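Local coordinates for Methylcobalamin\: coenzyme M methyltransferase (Methanosarcina mazei, PDB 4AY7), which catalyses transfer of the methyl group from a methylated corrinoid to coenzyme M in methanogenesis, using a zinc ion, at residues Glu60-Leu65 / Leu134-Ile139; Pro157-Ser162 / Asp211-Pro216; Ala204-Ile209 / Asn240-Leu245; Gln233-Ser238 / Cys261-Leu266. All blocks are in the same frame, centred on the assembly; numbering follows the deposited sequence. Where two conformers were deposited one is given.

In the fold
Contact 3 lies nearest the centre of the chain and joins two neighbouring parallel strands of the TIM barrel by amide-to-carbonyl bonds. Contact 4 touches it but holds other elements: the helix 221-238 that connects those two strands, and the loop leading into strand 265-267, the neighbour of 242-246. It is only partly buried, and packing replaces direct hydrogen bonding. Contact 2, buried, takes up the loop after strand 206-210 and is the most polar of the side-chain contacts, close to the zinc ion. In contact 1, about 26 Å from contact 2 between centres, two outer helices pack through alanines, a methionine and an isoleucine in a mostly buried contact, with an exposed carboxylate at its margin.

Contact 1: residues Glu60-Leu65 / Leu134-Ile139; sequences ELMAKL and LEAIKI
The carboxylate of Glu60 lies with one face over the terminal methyl of Ile139. Ile139 CD1 is 3.5 Å from Glu60 CD and almost as close to both oxygens, so it meets the middle of the flat group and not an edge. The two side chains cross at about a right angle. Although the CB of Glu60 points away from the other helix, its chain bends at CG (chi2 -85°), and this brings the exposed acid back over the isoleucine. No hydrogen bond crosses the interface.

Beneath this cover the contact is apolar. The CG2 branch of Ile139 meets helix 59-71 closer in, 3.6 Å from Ala63 CB. Ala136 points its methyl into the neighbouring turn, where it rests against the extended part of Met62, 3.9 Å from Met62 SD. With CG anti to the backbone N (chi1 -176°), Met62 runs alongside this methyl, touching it with CB, CG and sulfur in succession. Ala63 and Ala136 bring the backbones close together, with 5.1 Å between Ala63 CA and Ala136 CA, and the segment axes cross at -48°.

Met62 also touches Pro81, while Ala136 packs on Leu80 of strand 78-80, tying the pair to the end of that strand and the loop after it. Small residues at the crossing and larger ones flanking it join two helices of the outer layer of this TIM-barrel fold.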
loop_
_atom_site.group_PDB
_atom_site.type_symbol
_atom_site.label_atom_id
_atom_site.label_comp_id
_atom_site.label_asym_id
_atom_site.label_seq_id
_atom_site.Cartn_x
_atom_site.Cartn_y
_atom_site.Cartn_z
ATOM N N GLU A 60 -0.504 18.830 8.217
ATOM C CA GLU A 60 -0.336 19.797 7.130
ATOM C C GLU A 60 0.878 19.473 6.285
ATOM O O GLU A 60 0.799 19.514 5.072
ATOM C CB GLU A 60 -0.262 21.209 7.631
ATOM C CG GLU A 60 -1.537 21.658 8.311
ATOM C CD GLU A 60 -2.610 22.195 7.376
ATOM O OE1 GLU A 60 -2.502 22.153 6.090
ATOM O OE2 GLU A 60 -3.634 22.616 7.947
ATOM N N LEU A 61 1.994 19.126 6.888
ATOM C CA LEU A 61 3.154 18.682 6.091
ATOM C C LEU A 61 2.950 17.336 5.382
ATOM O O LEU A 61 3.418 17.153 4.237
ATOM C CB LEU A 61 4.447 18.694 6.924
ATOM C CG LEU A 61 4.881 20.009 7.542
ATOM C CD1 LEU A 61 6.041 19.725 8.515
ATOM C CD2 LEU A 61 5.227 21.079 6.469
ATOM N N MET A 62 2.241 16.412 6.035
ATOM C CA MET A 62 1.871 15.161 5.388
ATOM C C MET A 62 1.046 15.469 4.093
ATOM O O MET A 62 1.337 14.915 2.990
ATOM C CB MET A 62 1.070 14.289 6.361
ATOM C CG MET A 62 0.709 12.907 5.829
ATOM S SD MET A 62 -0.114 11.833 6.993
ATOM C CE MET A 62 1.286 11.298 8.021
ATOM N N ALA A 63 0.032 16.327 4.220
ATOM C CA ALA A 63 -0.772 16.742 3.099
ATOM C C ALA A 63 0.121 17.368 1.994
ATOM O O ALA A 63 0.052 16.995 0.814
ATOM C CB ALA A 63 -1.832 17.711 3.556
ATOM N N LYS A 64 1.001 18.258 2.425
ATOM C CA LYS A 64 1.794 19.086 1.533
ATOM C C LYS A 64 2.731 18.214 0.715
ATOM O O LYS A 64 2.753 18.360 -0.526
ATOM C CB LYS A 64 2.472 20.219 2.349
ATOM C CG LYS A 64 3.021 21.360 1.537
ATOM C CD LYS A 64 3.838 22.292 2.415
ATOM C CE LYS A 64 4.357 23.508 1.614
ATOM N NZ LYS A 64 5.335 24.347 2.423
ATOM N N LEU A 65 3.370 17.218 1.316
ATOM C CA LEU A 65 4.235 16.327 0.575
ATOM C C LEU A 65 3.471 15.376 -0.370
ATOM O O LEU A 65 4.002 15.017 -1.504
ATOM C CB LEU A 65 5.053 15.504 1.482
ATOM C CG LEU A 65 6.062 14.547 0.924
ATOM C CD1 LEU A 65 7.143 15.280 0.078
ATOM C CD2 LEU A 65 6.629 13.811 2.122
ATOM N N LEU A 134 -6.053 10.944 9.372
ATOM C CA LEU A 134 -7.430 11.317 9.033
ATOM C C LEU A 134 -7.537 12.785 8.710
ATOM O O LEU A 134 -8.207 13.187 7.782
ATOM C CB LEU A 134 -8.391 10.910 10.158
ATOM C CG LEU A 134 -8.372 9.404 10.499
ATOM C CD1 LEU A 134 -9.437 9.111 11.550
ATOM C CD2 LEU A 134 -8.603 8.488 9.248
ATOM N N GLU A 135 -6.876 13.611 9.462
ATOM C CA GLU A 135 -6.885 15.006 9.173
ATOM C C GLU A 135 -6.181 15.357 7.836
ATOM O O GLU A 135 -6.619 16.248 7.145
ATOM C CB GLU A 135 -6.283 15.763 10.343
ATOM C CG GLU A 135 -6.079 17.231 10.071
ATOM C CD GLU A 135 -7.377 18.050 10.134
ATOM O OE1 GLU A 135 -8.521 17.485 10.305
ATOM O OE2 GLU A 135 -7.229 19.301 10.099
ATOM N N ALA A 136 -5.114 14.662 7.500
ATOM C CA ALA A 136 -4.388 14.935 6.238
ATOM C C ALA A 136 -5.242 14.567 5.022
ATOM O O ALA A 136 -5.267 15.291 4.042
ATOM C CB ALA A 136 -3.014 14.250 6.190
ATOM N N ILE A 137 -6.030 13.498 5.163
ATOM C CA ILE A 137 -6.964 13.089 4.099
ATOM C C ILE A 137 -7.963 14.190 3.855
ATOM O O ILE A 137 -8.212 14.545 2.720
ATOM C CB ILE A 137 -7.706 11.789 4.450
ATOM C CG1 ILE A 137 -6.687 10.640 4.451
ATOM C CG2 ILE A 137 -8.867 11.591 3.457
ATOM C CD1 ILE A 137 -7.218 9.348 5.140
ATOM N N LYS A 138 -8.506 14.752 4.925
ATOM C CA LYS A 138 -9.475 15.870 4.769
ATOM C C LYS A 138 -8.849 17.099 4.161
ATOM O O LYS A 138 -9.458 17.780 3.333
ATOM C CB LYS A 138 -10.070 16.234 6.111
ATOM C CG LYS A 138 -10.866 15.074 6.682
ATOM C CD LYS A 138 -11.266 15.354 8.122
ATOM C CE LYS A 138 -11.170 14.089 9.000
ATOM N NZ LYS A 138 -10.679 14.543 10.329
ATOM N N ILE A 139 -7.617 17.385 4.546
ATOM C CA ILE A 139 -6.894 18.522 3.939
ATOM C C ILE A 139 -6.666 18.288 2.435
ATOM O O ILE A 139 -6.834 19.201 1.628
ATOM C CB ILE A 139 -5.556 18.725 4.571
ATOM C CG1 ILE A 139 -5.737 19.140 6.049
ATOM C CG2 ILE A 139 -4.743 19.818 3.853
ATOM C CD1 ILE A 139 -4.397 19.231 6.768
#

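Contact 2: residues Pro157-Ser162 / Asp211-Pro216; sequences PVTVAS and DPVASP
Hydrogen bonds to one carboxylate dominate the meeting of Asp211 with the first turn of helix 157-165. Asp211 OD2 accepts the amide of Val158 on its syn lone pair, at 2.9 Å from Val158 N. OD1 receives two donors from Thr159: the amide N arrives on the syn side, and the hydroxyl OG1, 2.6 Å from Asp211 OD1, on the anti side. Thr159 holds OG1 beside its own backbone N (chi1 -64°), which lets both groups converge on one oxygen. The hydroxyl also accepts, taking the amide of Val213 at 3.1 Å between Val213 N and Thr159 OG1 (161° at the hydrogen). Thr159 thus relays between the aspartate and the short 3-10 turn 212-214, while three bonds fix the rotation of the carboxylate.

Apolar contacts flank this network. Val158 and Val213 meet through their CG1 methyls, 3.9 Å apart, and Val158 CG2 touches Ala214 CB. Ser162 CB, one turn further along the helix, lies against both methyls of Val213, 3.8 Å from Val213 CG1. Leu228 of helix 221-238 packs on Val158 and Ala214 alike.

Pro212 lies about 6 Å from the zinc ion by its side chain and touches the zinc ligand Cys248. Such a loop, leaving the C-terminal end of a barrel strand and held to the short helix that directly follows the neighbouring strand 150-155, belongs to the active-site end of a TIM barrel.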
loop_
_atom_site.group_PDB
_atom_site.type_symbol
_atom_site.label_atom_id
_atom_site.label_comp_id
_atom_site.label_asym_id
_atom_site.label_seq_id
_atom_site.Cartn_x
_atom_site.Cartn_y
_atom_site.Cartn_z
ATOM N N PRO A 157 -3.195 -6.816 7.745
ATOM C CA PRO A 157 -3.382 -7.498 9.015
ATOM C C PRO A 157 -2.312 -8.509 9.359
ATOM O O PRO A 157 -2.026 -8.708 10.553
ATOM C CB PRO A 157 -4.736 -8.151 8.901
ATOM C CG PRO A 157 -5.173 -8.047 7.492
ATOM C CD PRO A 157 -4.342 -6.984 6.828
ATOM N N VAL A 158 -1.658 -9.105 8.381
ATOM C CA VAL A 158 -0.641 -10.074 8.727
ATOM C C VAL A 158 0.525 -9.315 9.402
ATOM O O VAL A 158 1.056 -9.699 10.443
ATOM C CB VAL A 158 -0.194 -10.902 7.546
ATOM C CG1 VAL A 158 0.873 -11.930 7.926
ATOM C CG2 VAL A 158 -1.428 -11.575 6.926
ATOM N N THR A 159 0.955 -8.229 8.764
ATOM C CA THR A 159 2.045 -7.427 9.289
ATOM C C THR A 159 1.693 -6.786 10.637
ATOM O O THR A 159 2.550 -6.733 11.517
ATOM C CB THR A 159 2.438 -6.439 8.180
ATOM O OG1 THR A 159 2.929 -7.225 7.080
ATOM C CG2 THR A 159 3.561 -5.424 8.607
ATOM N N VAL A 160 0.425 -6.379 10.819
ATOM C CA VAL A 160 -0.024 -5.829 12.096
ATOM C C VAL A 160 0.044 -6.902 13.170
ATOM O O VAL A 160 0.544 -6.618 14.255
ATOM C CB VAL A 160 -1.490 -5.301 12.048
ATOM C CG1 VAL A 160 -1.996 -5.023 13.445
ATOM C CG2 VAL A 160 -1.579 -4.080 11.137
ATOM N N ALA A 161 -0.359 -8.137 12.868
ATOM C CA ALA A 161 -0.315 -9.184 13.869
ATOM C C ALA A 161 1.134 -9.451 14.271
ATOM O O ALA A 161 1.454 -9.598 15.445
ATOM C CB ALA A 161 -0.921 -10.468 13.338
ATOM N N SER A 162 1.994 -9.525 13.270
ATOM C CA SER A 162 3.416 -9.776 13.454
ATOM C C SER A 162 4.081 -8.696 14.293
ATOM O O SER A 162 4.934 -8.996 15.177
ATOM C CB SER A 162 4.091 -9.835 12.093
ATOM O OG SER A 162 5.434 -10.203 12.256
ATOM N N ASP A 211 1.362 -5.771 2.892
ATOM C CA ASP A 211 1.478 -6.779 3.855
ATOM C C ASP A 211 2.699 -7.640 3.641
ATOM O O ASP A 211 2.585 -8.800 3.325
ATOM C CB ASP A 211 0.180 -7.628 3.866
ATOM C CG ASP A 211 -0.260 -8.048 5.298
ATOM O OD1 ASP A 211 0.635 -8.080 6.168
ATOM O OD2 ASP A 211 -1.475 -8.400 5.534
ATOM N N PRO A 212 3.876 -7.086 3.854
ATOM C CA PRO A 212 5.087 -7.844 3.560
ATOM C C PRO A 212 5.280 -9.148 4.333
ATOM O O PRO A 212 5.914 -10.033 3.816
ATOM C CB PRO A 212 6.187 -6.852 3.881
ATOM C CG PRO A 212 5.576 -5.904 4.860
ATOM C CD PRO A 212 4.215 -5.722 4.220
ATOM N N VAL A 213 4.816 -9.252 5.582
ATOM C CA VAL A 213 4.940 -10.500 6.358
ATOM C C VAL A 213 4.223 -11.697 5.648
ATOM O O VAL A 213 4.578 -12.840 5.867
ATOM C CB VAL A 213 4.534 -10.266 7.862
ATOM C CG1 VAL A 213 4.666 -11.540 8.716
ATOM C CG2 VAL A 213 5.476 -9.217 8.488
ATOM N N ALA A 214 3.213 -11.422 4.857
ATOM C CA ALA A 214 2.486 -12.492 4.160
ATOM C C ALA A 214 3.276 -13.065 2.964
ATOM O O ALA A 214 2.860 -14.068 2.364
ATOM C CB ALA A 214 1.101 -11.969 3.753
ATOM N N SER A 215 4.402 -12.450 2.633
ATOM C CA SER A 215 5.272 -12.882 1.546
ATOM C C SER A 215 5.831 -14.276 1.761
ATOM O O SER A 215 6.147 -14.641 2.866
ATOM C CB SER A 215 6.401 -11.888 1.374
ATOM O OG SER A 215 7.311 -12.292 0.357
ATOM N N PRO A 216 5.885 -15.103 0.698
ATOM C CA PRO A 216 6.572 -16.374 0.782
ATOM C C PRO A 216 8.021 -16.187 1.224
ATOM O O PRO A 216 8.660 -17.139 1.641
ATOM C CB PRO A 216 6.506 -16.890 -0.681
ATOM C CG PRO A 216 5.225 -16.295 -1.171
ATOM C CD PRO A 216 5.347 -14.880 -0.653
#

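Contact 3: residues Ala204-Ile209 / Asn240-Leu245; sequences ADVIAI and NSVTVL
Ile207 is bonded to the neighbouring strand through both of its backbone polar atoms. Its amide gives a bond to Val242 O, 3.0 Å from Ile207 N and in the carbonyl plane, and its carbonyl takes the amide of Val244. Two residues on, Ile209 N reaches Val244 O at 2.9 Å, nearly along the C=O axis. Ile207 O also receives the CA-H of Thr243, 3.1 Å from Thr243 CA, so this carbonyl is approached by two hydrogens of the neighbouring strand.

Side chains alternate between the faces. Val206, Ala208, Val242 and Val244 share one, where Val206 CG1 lies 4.0 Å from Val244 CG2. On the other, Ile209 CG1 packs 3.7 Å from Leu245 CD1; its chi1 of 72° places CG1 between the backbone N and the carbonyl carbon and directs it at the leucine. The two strands run parallel and are joined by helix 221-238 in a beta-alpha-beta crossover, adjacent staves of the TIM barrel. Leu232 of that helix touches both Ile209 and Leu245, and helix 178-202 packs on Ile207.

Next to Val206 and Val242 a water links the two segments, 2.6 Å from Asp205 O and accepting the amide of Val242. Ser241 OG donates to Val242 O from above the carbonyl plane, so that Val242 O has two donors, Ile207 N and Ser241 OG; the same OG lies 3.5 Å from Ile207 CG1. Further out, the carboxylate of Asp205 forms a salt bridge with Arg141, and its OD2 also takes the amide of Ile150, at the start of strand 150-155.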
loop_
_atom_site.group_PDB
_atom_site.type_symbol
_atom_site.label_atom_id
_atom_site.label_comp_id
_atom_site.label_asym_id
_atom_site.label_seq_id
_atom_site.Cartn_x
_atom_site.Cartn_y
_atom_site.Cartn_z
ATOM N N ALA A 204 -10.846 8.785 1.765
ATOM C CA ALA A 204 -10.088 7.853 0.900
ATOM C C ALA A 204 -11.055 7.092 0.027
ATOM O O ALA A 204 -12.135 6.667 0.462
ATOM C CB ALA A 204 -9.229 6.848 1.698
ATOM N N ASP A 205 -10.633 6.895 -1.208
ATOM C CA ASP A 205 -11.423 6.213 -2.255
ATOM C C ASP A 205 -11.009 4.772 -2.452
ATOM O O ASP A 205 -11.826 3.925 -2.885
ATOM C CB ASP A 205 -11.259 6.964 -3.587
ATOM C CG ASP A 205 -11.785 8.412 -3.503
ATOM O OD1 ASP A 205 -12.991 8.672 -3.196
ATOM O OD2 ASP A 205 -10.957 9.316 -3.637
ATOM N N VAL A 206 -9.721 4.526 -2.224
ATOM C CA VAL A 206 -9.132 3.212 -2.324
ATOM C C VAL A 206 -8.349 3.000 -1.043
ATOM O O VAL A 206 -7.673 3.931 -0.620
ATOM C CB VAL A 206 -8.173 3.213 -3.533
ATOM C CG1 VAL A 206 -7.405 1.884 -3.591
ATOM C CG2 VAL A 206 -8.943 3.474 -4.808
ATOM N N ILE A 207 -8.375 1.807 -0.457
ATOM C CA ILE A 207 -7.492 1.483 0.655
ATOM C C ILE A 207 -6.564 0.472 0.043
ATOM O O ILE A 207 -7.053 -0.534 -0.424
ATOM C CB ILE A 207 -8.184 0.897 1.941
ATOM C CG1 ILE A 207 -9.246 1.900 2.390
ATOM C CG2 ILE A 207 -7.117 0.582 2.998
ATOM C CD1 ILE A 207 -8.668 3.282 2.818
ATOM N N ALA A 208 -5.267 0.755 0.096
ATOM C CA ALA A 208 -4.202 -0.127 -0.301
ATOM C C ALA A 208 -3.375 -0.642 0.863
ATOM O O ALA A 208 -2.694 0.146 1.601
ATOM C CB ALA A 208 -3.299 0.600 -1.268
ATOM N N ILE A 209 -3.423 -1.957 1.105
ATOM C CA ILE A 209 -2.669 -2.473 2.197
ATOM C C ILE A 209 -1.382 -3.087 1.713
ATOM O O ILE A 209 -1.328 -3.719 0.668
ATOM C CB ILE A 209 -3.463 -3.447 3.064
ATOM C CG1 ILE A 209 -3.697 -4.768 2.373
ATOM C CG2 ILE A 209 -4.784 -2.787 3.550
ATOM C CD1 ILE A 209 -4.456 -5.789 3.213
ATOM N N ASN A 240 -15.255 -0.696 3.448
ATOM C CA ASN A 240 -16.292 -0.041 2.640
ATOM C C ASN A 240 -15.745 0.782 1.477
ATOM O O ASN A 240 -16.157 1.897 1.248
ATOM C CB ASN A 240 -17.197 0.778 3.593
ATOM C CG ASN A 240 -17.927 -0.161 4.560
ATOM O OD1 ASN A 240 -18.443 -1.156 4.121
ATOM N ND2 ASN A 240 -17.875 0.085 5.805
ATOM N N SER A 241 -14.778 0.218 0.763
ATOM C CA SER A 241 -14.266 0.849 -0.482
ATOM C C SER A 241 -13.605 -0.221 -1.337
ATOM O O SER A 241 -13.364 -1.366 -0.873
ATOM C CB SER A 241 -13.201 1.938 -0.180
ATOM O OG SER A 241 -12.023 1.340 0.361
ATOM N N VAL A 242 -13.279 0.189 -2.558
ATOM C CA VAL A 242 -12.307 -0.511 -3.357
ATOM C C VAL A 242 -11.015 -0.660 -2.580
ATOM O O VAL A 242 -10.594 0.248 -1.816
ATOM C CB VAL A 242 -12.137 0.190 -4.734
ATOM C CG1 VAL A 242 -10.898 -0.343 -5.478
ATOM C CG2 VAL A 242 -13.469 0.080 -5.537
ATOM N N THR A 243 -10.489 -1.890 -2.612
ATOM C CA THR A 243 -9.225 -2.203 -1.949
ATOM C C THR A 243 -8.185 -2.813 -2.906
ATOM O O THR A 243 -8.530 -3.419 -3.943
ATOM C CB THR A 243 -9.425 -3.161 -0.777
ATOM O OG1 THR A 243 -9.992 -4.340 -1.279
ATOM C CG2 THR A 243 -10.365 -2.611 0.328
ATOM N N VAL A 244 -6.932 -2.724 -2.488
ATOM C CA VAL A 244 -5.770 -3.224 -3.198
ATOM C C VAL A 244 -4.841 -3.912 -2.195
ATOM O O VAL A 244 -4.568 -3.387 -1.107
ATOM C CB VAL A 244 -5.023 -2.073 -3.948
ATOM C CG1 VAL A 244 -3.753 -2.560 -4.627
ATOM C CG2 VAL A 244 -5.890 -1.466 -5.043
ATOM N N LEU A 245 -4.321 -5.072 -2.558
ATOM C CA LEU A 245 -3.408 -5.828 -1.729
ATOM C C LEU A 245 -2.028 -5.815 -2.389
ATOM O O LEU A 245 -1.867 -6.265 -3.524
ATOM C CB LEU A 245 -3.889 -7.260 -1.589
ATOM C CG LEU A 245 -2.936 -8.233 -0.988
ATOM C CD1 LEU A 245 -2.785 -7.817 0.490
ATOM C CD2 LEU A 245 -3.518 -9.627 -1.021
HETATM O O HOH W 1 -14.244 2.927 -3.105
#

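Contact 4: residues Gln233-Ser238 / Cys261-Leu266; sequences QKFASS and CGFEGL
The ring of Phe263 packs against helix 221-238 at Ala236 and Phe235. From CB the side chain swings beside its own backbone N (chi1 -69°), which brings the ring to the helix. CD1 and CE1 lie under the methyl of Ala236, each about 4.0 Å from Ala236 CB. That methyl sits over the centre of one face, 4.0 Å from the ring centroid and 9° off the normal, a CH-pi contact. The edge bearing CD1 and CE1 has Cys261 CB in its plane. At the tip, CZ and CE2 reach Phe235, with 3.8 Å between Phe263 CE2 and Phe235 CD1; the two aromatic side chains cross at about a right angle. Back along the other edge, CD2 packs on Thr243 of strand 242-246.

The backbone before the phenylalanine also lies close to the helix. Ala236 CB is 3.5 Å from both Cys261 O and Gly262 O, and Gln233 CA directs its hydrogen at Cys261 O, 3.3 Å away at an angle of 161°. Gly262, at a positive phi, turns the chain here without a side chain pressing on Ala236. A water that donates to Gln233 O also makes a weak bond to Cys261 O. The amide end of Gln233 turns to Asp260 O.

With no direct hydrogen bond between the segments, this junction of helix and strand-entry loop rests on close apolar and CH contacts, and so on the fit of shapes.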
loop_
_atom_site.group_PDB
_atom_site.type_symbol
_atom_site.label_atom_id
_atom_site.label_comp_id
_atom_site.label_asym_id
_atom_site.label_seq_id
_atom_site.Cartn_x
_atom_site.Cartn_y
_atom_site.Cartn_z
ATOM N N GLN A 233 -9.292 -12.039 3.259
ATOM C CA GLN A 233 -10.702 -12.100 2.825
ATOM C C GLN A 233 -11.651 -11.324 3.726
ATOM O O GLN A 233 -12.508 -10.576 3.223
ATOM C CB GLN A 233 -11.185 -13.538 2.747
ATOM C CG GLN A 233 -10.598 -14.226 1.542
ATOM C CD GLN A 233 -10.844 -15.739 1.497
ATOM O OE1 GLN A 233 -10.923 -16.399 2.525
ATOM N NE2 GLN A 233 -10.908 -16.284 0.305
ATOM N N LYS A 234 -11.460 -11.433 5.043
ATOM C CA LYS A 234 -12.342 -10.725 5.970
ATOM C C LYS A 234 -12.119 -9.238 5.875
ATOM O O LYS A 234 -13.078 -8.436 5.939
ATOM C CB LYS A 234 -12.132 -11.188 7.381
ATOM C CG LYS A 234 -13.103 -10.594 8.377
ATOM C CD LYS A 234 -12.711 -11.081 9.764
ATOM C CE LYS A 234 -13.724 -10.679 10.833
ATOM N NZ LYS A 234 -15.102 -11.000 10.333
ATOM N N PHE A 235 -10.838 -8.834 5.754
ATOM C CA PHE A 235 -10.572 -7.417 5.561
ATOM C C PHE A 235 -11.264 -6.841 4.330
ATOM O O PHE A 235 -11.962 -5.799 4.403
ATOM C CB PHE A 235 -9.051 -7.217 5.419
ATOM C CG PHE A 235 -8.648 -5.793 5.226
ATOM C CD1 PHE A 235 -8.553 -5.259 3.980
ATOM C CD2 PHE A 235 -8.335 -4.990 6.347
ATOM C CE1 PHE A 235 -8.152 -3.941 3.786
ATOM C CE2 PHE A 235 -7.966 -3.670 6.178
ATOM C CZ PHE A 235 -7.891 -3.138 4.875
ATOM N N ALA A 236 -11.052 -7.492 3.180
ATOM C CA ALA A 236 -11.542 -6.970 1.887
ATOM C C ALA A 236 -13.037 -6.933 1.938
ATOM O O ALA A 236 -13.655 -5.960 1.507
ATOM C CB ALA A 236 -11.114 -7.837 0.740
ATOM N N SER A 237 -13.630 -7.936 2.579
ATOM C CA SER A 237 -15.097 -7.928 2.623
ATOM C C SER A 237 -15.717 -6.910 3.572
ATOM O O SER A 237 -16.890 -6.570 3.445
ATOM C CB SER A 237 -15.630 -9.337 2.831
ATOM O OG SER A 237 -15.422 -9.722 4.172
ATOM N N SER A 238 -14.973 -6.494 4.591
ATOM C CA SER A 238 -15.513 -5.623 5.627
ATOM C C SER A 238 -15.234 -4.130 5.432
ATOM O O SER A 238 -15.776 -3.275 6.158
ATOM C CB SER A 238 -14.917 -6.066 6.944
ATOM O OG SER A 238 -15.116 -7.479 7.183
ATOM N N CYS A 261 -8.689 -13.412 -2.569
ATOM C CA CYS A 261 -8.885 -12.778 -1.240
ATOM C C CYS A 261 -9.927 -11.671 -1.270
ATOM O O CYS A 261 -10.219 -11.090 -0.233
ATOM C CB CYS A 261 -7.615 -12.260 -0.641
ATOM S SG CYS A 261 -6.364 -13.493 -0.199
ATOM N N GLY A 262 -10.460 -11.357 -2.448
ATOM C CA GLY A 262 -11.515 -10.359 -2.512
ATOM C C GLY A 262 -11.146 -8.913 -2.685
ATOM O O GLY A 262 -12.013 -8.048 -2.647
ATOM N N PHE A 263 -9.882 -8.659 -2.964
ATOM C CA PHE A 263 -9.425 -7.319 -3.291
ATOM C C PHE A 263 -9.654 -7.051 -4.752
ATOM O O PHE A 263 -9.425 -7.933 -5.551
ATOM C CB PHE A 263 -7.926 -7.219 -2.999
ATOM C CG PHE A 263 -7.609 -7.274 -1.536
ATOM C CD1 PHE A 263 -7.492 -8.523 -0.910
ATOM C CD2 PHE A 263 -7.375 -6.109 -0.797
ATOM C CE1 PHE A 263 -7.209 -8.610 0.454
ATOM C CE2 PHE A 263 -7.085 -6.188 0.550
ATOM C CZ PHE A 263 -7.007 -7.438 1.190
ATOM N N GLU A 264 -10.088 -5.855 -5.098
ATOM C CA GLU A 264 -10.182 -5.494 -6.505
ATOM C C GLU A 264 -8.864 -5.631 -7.226
ATOM O O GLU A 264 -8.832 -6.115 -8.355
ATOM C CB GLU A 264 -10.667 -4.075 -6.661
ATOM C CG GLU A 264 -12.163 -3.959 -6.545
ATOM C CD GLU A 264 -12.732 -4.012 -5.182
ATOM O OE1 GLU A 264 -11.937 -4.004 -4.228
ATOM O OE2 GLU A 264 -14.013 -4.096 -5.081
ATOM N N GLY A 265 -7.848 -5.050 -6.661
ATOM C CA GLY A 265 -6.543 -5.053 -7.281
ATOM C C GLY A 265 -5.498 -5.736 -6.455
ATOM O O GLY A 265 -5.524 -5.707 -5.181
ATOM N N LEU A 266 -4.552 -6.309 -7.180
ATOM C CA LEU A 266 -3.323 -6.778 -6.655
ATOM C C LEU A 266 -2.095 -5.990 -7.162
ATOM O O LEU A 266 -1.883 -5.778 -8.329
ATOM C CB LEU A 266 -3.135 -8.268 -6.926
ATOM C CG LEU A 266 -4.243 -9.170 -6.502
ATOM C CD1 LEU A 266 -3.886 -10.565 -6.965
ATOM C CD2 LEU A 266 -4.439 -9.138 -4.988
HETATM O O HOH W 2 -13.521 -10.776 0.619
#